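Local coordinates for soluble lytic murein transglycosylase (PDB 5OHU), which cleaves the glycan strands of bacterial peptidoglycan as a lytic transglycosylase, turning over the cell wall both exolytically and endolytically, at residues A[188-193]-A[244-249]; A[151-156]-A[182-187]. One frame throughout, in Å; residues are numbered along the deposited sequence.

Contact 1 of 2, residues A[188-193]-A[244-249]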
loop_
_atom_site.group_PDB
_atom_site.type_symbol
_atom_site.label_atom_id
_atom_site.label_comp_id
_atom_site.label_asym_id
_atom_site.label_seq_id
_atom_site.Cartn_x
_atom_site.Cartn_y
_atom_site.Cartn_z
ATOM N N ALA A 188 21.693 -6.419 -3.769
ATOM C CA ALA A 188 21.954 -4.998 -3.953
ATOM C C ALA A 188 21.712 -4.594 -5.400
ATOM O O ALA A 188 21.186 -3.506 -5.674
ATOM C CB ALA A 188 23.387 -4.666 -3.527
ATOM N N ALA A 189 22.094 -5.463 -6.341
ATOM C CA ALA A 189 21.867 -5.166 -7.748
ATOM C C ALA A 189 20.381 -5.156 -8.060
ATOM O O ALA A 189 19.909 -4.295 -8.812
ATOM C CB ALA A 189 22.605 -6.186 -8.621
ATOM N N GLU A 190 19.624 -6.078 -7.450
ATOM C CA GLU A 190 18.176 -6.116 -7.657
ATOM C C GLU A 190 17.510 -4.842 -7.151
ATOM O O GLU A 190 16.589 -4.320 -7.782
ATOM C CB GLU A 190 17.579 -7.342 -6.962
ATOM C CG GLU A 190 17.877 -8.656 -7.673
ATOM C CD GLU A 190 17.581 -9.882 -6.827
ATOM O OE1 GLU A 190 17.337 -9.718 -5.617
ATOM O OE2 GLU A 190 17.609 -11.011 -7.366
ATOM N N ALA A 191 17.955 -4.332 -6.009
ATOM C CA ALA A 191 17.380 -3.133 -5.421
ATOM C C ALA A 191 17.941 -1.860 -6.031
ATOM O O ALA A 191 17.617 -0.768 -5.549
ATOM C CB ALA A 191 17.611 -3.128 -3.910
ATOM N N ARG A 192 18.784 -1.982 -7.060
ATOM C CA ARG A 192 19.357 -0.835 -7.767
ATOM C C ARG A 192 20.227 0.021 -6.854
ATOM O O ARG A 192 20.374 1.222 -7.084
ATOM C CB ARG A 192 18.270 0.027 -8.420
ATOM C CG ARG A 192 17.330 -0.729 -9.334
ATOM C CD ARG A 192 16.223 0.158 -9.885
ATOM N NE ARG A 192 15.135 -0.643 -10.444
ATOM C CZ ARG A 192 14.931 -0.844 -11.746
ATOM N NH1 ARG A 192 15.739 -0.294 -12.645
ATOM N NH2 ARG A 192 13.915 -1.602 -12.149
ATOM N N ASN A 193 20.815 -0.584 -5.815
ATOM C CA ASN A 193 21.806 0.091 -4.974
ATOM C C ASN A 193 23.206 -0.296 -5.457
ATOM O O ASN A 193 23.872 -1.173 -4.903
ATOM C CB ASN A 193 21.579 -0.252 -3.507
ATOM C CG ASN A 193 20.286 0.338 -2.976
ATOM O OD1 ASN A 193 19.894 1.439 -3.365
ATOM N ND2 ASN A 193 19.606 -0.397 -2.100
ATOM N N GLY A 244 19.692 -10.148 -15.173
ATOM C CA GLY A 244 19.448 -9.279 -16.312
ATOM C C GLY A 244 18.145 -9.591 -17.025
ATOM O O GLY A 244 17.415 -8.683 -17.426
ATOM N N LEU A 245 17.814 -10.873 -17.171
ATOM C CA LEU A 245 16.555 -11.191 -17.840
ATOM C C LEU A 245 15.358 -10.763 -17.011
ATOM O O LEU A 245 14.355 -10.299 -17.563
ATOM C CB LEU A 245 16.457 -12.674 -18.175
ATOM C CG LEU A 245 17.524 -13.150 -19.146
ATOM C CD1 LEU A 245 17.713 -14.655 -19.064
ATOM C CD2 LEU A 245 17.115 -12.716 -20.524
ATOM N N ARG A 246 15.444 -10.899 -15.688
ATOM C CA ARG A 246 14.343 -10.446 -14.836
ATOM C C ARG A 246 14.185 -8.938 -14.920
ATOM O O ARG A 246 13.061 -8.422 -14.968
ATOM C CB ARG A 246 14.573 -10.882 -13.384
ATOM C CG ARG A 246 13.780 -12.138 -13.004
ATOM C CD ARG A 246 14.632 -13.177 -12.316
ATOM N NE ARG A 246 15.491 -12.596 -11.288
ATOM C CZ ARG A 246 16.653 -13.116 -10.893
ATOM N NH1 ARG A 246 17.105 -14.244 -11.442
ATOM N NH2 ARG A 246 17.356 -12.496 -9.953
ATOM N N ARG A 247 15.303 -8.215 -14.937
ATOM C CA ARG A 247 15.246 -6.769 -15.098
ATOM C C ARG A 247 14.689 -6.415 -16.471
ATOM O O ARG A 247 13.739 -5.632 -16.588
ATOM C CB ARG A 247 16.649 -6.184 -14.888
ATOM C CG ARG A 247 16.801 -4.674 -15.107
ATOM C CD ARG A 247 16.177 -3.799 -14.006
ATOM N NE ARG A 247 16.356 -4.313 -12.646
ATOM C CZ ARG A 247 17.387 -4.014 -11.855
ATOM N NH1 ARG A 247 18.354 -3.221 -12.286
ATOM N NH2 ARG A 247 17.446 -4.503 -10.620
ATOM N N LEU A 248 15.237 -7.034 -17.521
ATOM C CA LEU A 248 14.812 -6.735 -18.883
ATOM C C LEU A 248 13.335 -7.021 -19.096
ATOM O O LEU A 248 12.676 -6.350 -19.906
ATOM C CB LEU A 248 15.652 -7.559 -19.866
ATOM C CG LEU A 248 15.563 -7.286 -21.361
ATOM C CD1 LEU A 248 15.991 -5.849 -21.665
ATOM C CD2 LEU A 248 16.436 -8.305 -22.114
ATOM N N ALA A 249 12.800 -8.024 -18.402
ATOM C CA ALA A 249 11.393 -8.360 -18.576
ATOM C C ALA A 249 10.465 -7.205 -18.215
ATOM O O ALA A 249 9.341 -7.157 -18.712
ATOM C CB ALA A 249 11.040 -9.579 -17.731
#
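A Schellman motif closes helix 178-190 in the helical part of the enzyme; Arg247 of helix 235-251 reaches the last carbonyls of that helix, while Arg246 pairs with the Glu190 carboxylate. Arg192, with positive phi, is the residue that turns out of the helix. Ala189 O accepts Arg192 N within the motif and, from the opposite face of its carbonyl plane, Arg247 NH2 at 3.1 Å. That second bond is nearly straight at hydrogen (166°) and lies close to the guanidinium plane; Glu190 O is also near Arg247 NH2, but at a poor angle for bonding. Arginine suits this place because it is long and ends in a flat group with several N-H donors; CG anti to the backbone N and two later bends put that group at the end of the neighbouring helix. The Arg192 chain, extended from CG to NE, lays its own guanidinium over one face of that of Arg247, centres 4.0 Å apart and planes 22° from parallel. Arg192 NH2 lies 3.7 Å from Arg247 NE. To one side of this stack, Glu190 OE2 makes a salt bridge with Arg246 NH2 at 3.0 Å; the hydrogen bond within it is weak, bent at the hydrogen to 121°. The small Ala189 lets its helix sit against Met214 and Ala218 of helix 208-219. Like charges gather at the stack, where Arg250 also approaches Arg192; the carbonyls at the helix C-terminus probably ease the charge of Arg247, whereas Glu190 balances Arg246.

Contact 2 of 2, residues A[151-156]-A[182-187]. With PO4 (phosphate ion), chain B.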
loop_
_atom_site.group_PDB
_atom_site.type_symbol
_atom_site.label_atom_id
_atom_site.label_comp_id
_atom_site.label_asym_id
_atom_site.label_seq_id
_atom_site.Cartn_x
_atom_site.Cartn_y
_atom_site.Cartn_z
ATOM N N ARG A 151 20.732 -13.017 8.342
ATOM C CA ARG A 151 19.453 -12.415 7.970
ATOM C C ARG A 151 19.577 -10.903 7.783
ATOM O O ARG A 151 18.993 -10.329 6.857
ATOM C CB ARG A 151 18.401 -12.740 9.033
ATOM C CG ARG A 151 17.025 -12.154 8.749
ATOM C CD ARG A 151 16.058 -12.371 9.915
ATOM N NE ARG A 151 16.451 -11.643 11.126
ATOM C CZ ARG A 151 16.084 -10.392 11.411
ATOM N NH1 ARG A 151 15.313 -9.705 10.573
ATOM N NH2 ARG A 151 16.492 -9.824 12.542
ATOM N N LEU A 152 20.304 -10.233 8.668
ATOM C CA LEU A 152 20.509 -8.805 8.481
ATOM C C LEU A 152 21.509 -8.520 7.376
ATOM O O LEU A 152 21.500 -7.416 6.820
ATOM C CB LEU A 152 20.975 -8.152 9.784
ATOM C CG LEU A 152 19.848 -8.139 10.814
ATOM C CD1 LEU A 152 20.427 -8.129 12.233
ATOM C CD2 LEU A 152 18.967 -6.944 10.564
ATOM N N TRP A 153 22.380 -9.484 7.069
ATOM C CA TRP A 153 23.375 -9.286 6.027
ATOM C C TRP A 153 22.750 -9.443 4.648
ATOM O O TRP A 153 23.109 -8.709 3.719
ATOM C CB TRP A 153 24.540 -10.268 6.210
ATOM C CG TRP A 153 25.465 -10.311 5.027
ATOM C CD1 TRP A 153 25.439 -11.203 3.986
ATOM C CD2 TRP A 153 26.544 -9.408 4.755
ATOM N NE1 TRP A 153 26.435 -10.912 3.090
ATOM C CE2 TRP A 153 27.127 -9.812 3.533
ATOM C CE3 TRP A 153 27.066 -8.290 5.423
ATOM C CZ2 TRP A 153 28.196 -9.135 2.957
ATOM C CZ3 TRP A 153 28.124 -7.617 4.859
ATOM C CH2 TRP A 153 28.688 -8.043 3.636
ATOM N N LEU A 154 21.787 -10.363 4.505
ATOM C CA LEU A 154 21.208 -10.675 3.193
ATOM C C LEU A 154 20.106 -9.674 2.866
ATOM O O LEU A 154 18.915 -9.988 2.806
ATOM C CB LEU A 154 20.695 -12.108 3.154
ATOM C CG LEU A 154 21.869 -13.066 2.937
ATOM C CD1 LEU A 154 21.445 -14.531 3.049
ATOM C CD2 LEU A 154 22.528 -12.752 1.603
ATOM N N VAL A 155 20.546 -8.442 2.627
ATOM C CA VAL A 155 19.673 -7.307 2.409
ATOM C C VAL A 155 20.352 -6.408 1.385
ATOM O O VAL A 155 21.562 -6.167 1.464
ATOM C CB VAL A 155 19.398 -6.539 3.727
ATOM C CG1 VAL A 155 18.665 -5.273 3.440
ATOM C CG2 VAL A 155 18.569 -7.385 4.721
ATOM N N GLY A 156 19.567 -5.895 0.436
ATOM C CA GLY A 156 20.053 -5.149 -0.704
ATOM C C GLY A 156 20.315 -3.677 -0.498
ATOM O O GLY A 156 20.603 -2.978 -1.469
ATOM N N TRP A 182 28.482 -12.741 -2.465
ATOM C CA TRP A 182 27.823 -12.828 -3.761
ATOM C C TRP A 182 26.307 -12.691 -3.640
ATOM O O TRP A 182 25.692 -11.905 -4.368
ATOM C CB TRP A 182 28.201 -14.144 -4.441
ATOM C CG TRP A 182 27.589 -14.305 -5.811
ATOM C CD1 TRP A 182 26.484 -15.035 -6.124
ATOM C CD2 TRP A 182 28.042 -13.712 -7.035
ATOM N NE1 TRP A 182 26.223 -14.943 -7.475
ATOM C CE2 TRP A 182 27.167 -14.141 -8.057
ATOM C CE3 TRP A 182 29.107 -12.872 -7.369
ATOM C CZ2 TRP A 182 27.324 -13.753 -9.396
ATOM C CZ3 TRP A 182 29.261 -12.483 -8.697
ATOM C CH2 TRP A 182 28.377 -12.927 -9.695
ATOM N N LYS A 183 25.683 -13.446 -2.722
ATOM C CA LYS A 183 24.241 -13.312 -2.528
ATOM C C LYS A 183 23.846 -11.871 -2.266
ATOM O O LYS A 183 22.843 -11.382 -2.803
ATOM C CB LYS A 183 23.746 -14.132 -1.343
ATOM C CG LYS A 183 23.319 -15.555 -1.525
ATOM C CD LYS A 183 24.460 -16.462 -1.341
ATOM C CE LYS A 183 23.990 -17.896 -1.159
ATOM N NZ LYS A 183 22.900 -18.183 -2.149
ATOM N N ARG A 184 24.581 -11.187 -1.391
ATOM C CA ARG A 184 24.167 -9.833 -1.065
ATOM C C ARG A 184 24.382 -8.908 -2.253
ATOM O O ARG A 184 23.582 -7.998 -2.497
ATOM C CB ARG A 184 24.912 -9.316 0.167
ATOM C CG ARG A 184 24.262 -8.045 0.702
ATOM C CD ARG A 184 25.085 -7.356 1.758
ATOM N NE ARG A 184 24.395 -6.170 2.226
ATOM C CZ ARG A 184 24.908 -5.271 3.064
ATOM N NH1 ARG A 184 26.137 -5.413 3.547
ATOM N NH2 ARG A 184 24.182 -4.227 3.417
ATOM N N LEU A 185 25.462 -9.123 -2.999
ATOM C CA LEU A 185 25.676 -8.384 -4.237
ATOM C C LEU A 185 24.457 -8.488 -5.141
ATOM O O LEU A 185 23.957 -7.481 -5.647
ATOM C CB LEU A 185 26.935 -8.917 -4.917
ATOM C CG LEU A 185 27.433 -8.483 -6.299
ATOM C CD1 LEU A 185 27.058 -7.087 -6.650
ATOM C CD2 LEU A 185 28.956 -8.618 -6.294
ATOM N N LYS A 186 23.939 -9.702 -5.317
ATOM C CA LYS A 186 22.770 -9.901 -6.162
ATOM C C LYS A 186 21.580 -9.093 -5.641
ATOM O O LYS A 186 20.904 -8.388 -6.410
ATOM C CB LYS A 186 22.471 -11.396 -6.220
ATOM C CG LYS A 186 21.399 -11.832 -7.190
ATOM C CD LYS A 186 21.343 -13.363 -7.265
ATOM C CE LYS A 186 19.917 -13.868 -7.442
ATOM N NZ LYS A 186 19.860 -15.343 -7.640
ATOM N N LEU A 187 21.347 -9.142 -4.322
ATOM C CA LEU A 187 20.254 -8.386 -3.718
ATOM C C LEU A 187 20.450 -6.890 -3.897
ATOM O O LEU A 187 19.480 -6.154 -4.118
ATOM C CB LEU A 187 20.151 -8.720 -2.232
ATOM C CG LEU A 187 19.790 -10.171 -1.963
ATOM C CD1 LEU A 187 19.910 -10.507 -0.477
ATOM C CD2 LEU A 187 18.375 -10.405 -2.463
HETATM P P PO4 B . 26.771 -2.213 5.500
HETATM O O1 PO4 B . 27.531 -1.022 4.980
HETATM O O2 PO4 B . 25.358 -2.172 4.982
HETATM O O3 PO4 B . 27.478 -3.473 5.059
HETATM O O4 PO4 B . 26.735 -2.178 7.009
#
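Arg184, Leu187 and Leu154 bury the most surface where the turn leaving helix 142-153 packs on helix 178-190, with helix 161-172 between them in the chain, in the alpha-helical part of this Slt70-like protein. Arg184 carries the contact. With CG anti to the backbone N (chi1 -167°) and every later torsion extended, its straight chain passes over the indole of Trp153, and CD sits above the six-membered ring, 3.8 Å from the centroid, as a CH-pi contact. The guanidinium follows over the same face, CZ at 4.5 Å from that centroid in a cation-pi interaction, its plane inclined 63° to the ring. A tryptophan offers a broad apolar surface to such a chain, and its own NE1 is bonded to Lys180 O. At the guanidinium edge, Arg184 NE donates to Val155 O at 2.9 Å, almost along the C=O axis. Arg184 NH2 also serves Lys157 O, so backbone carbonyls on both sides of Gly156 help to fix the group's rotation.

Leu154, at the centre of an inverse gamma turn, directs its side chain to the helix surface: CD2 packs tightly on Lys183 CB at 3.5 Å and also meets Leu187 CD1. Leu187 CD1 in turn lies 3.5 Å from Leu154 C, against the backbone of the turn, while Gly156, without a side chain, lets its CA come within 3.6 Å of Leu187 O. Beyond the protein, a phosphate ion, probably from the crystallisation liquor and also held by Gln159 N, takes two bonds from the arginine: Arg184 NH1 to phosphate O3 and Arg184 NH2 to phosphate O2, each 2.8 Å.

Overall arrangement
Helix 178-190 is common to both contacts. Contact 2 comes first along the chain, joining the helix to the turn after helix 142-153; contact 1 follows in series, joining its C-terminal end to helix 235-251. Their centres lie about 13 Å apart, on the same side of the chain's centre. They touch directly: Asn193 ND2 lies 2.8 Å from Gly156 O, a probable hydrogen bond between the two turns, and Lys186 CE packs against Arg246 NH2. One helix thus ties the turn after an earlier helix to a later helix, making the two contacts one continuous patch of the helical region.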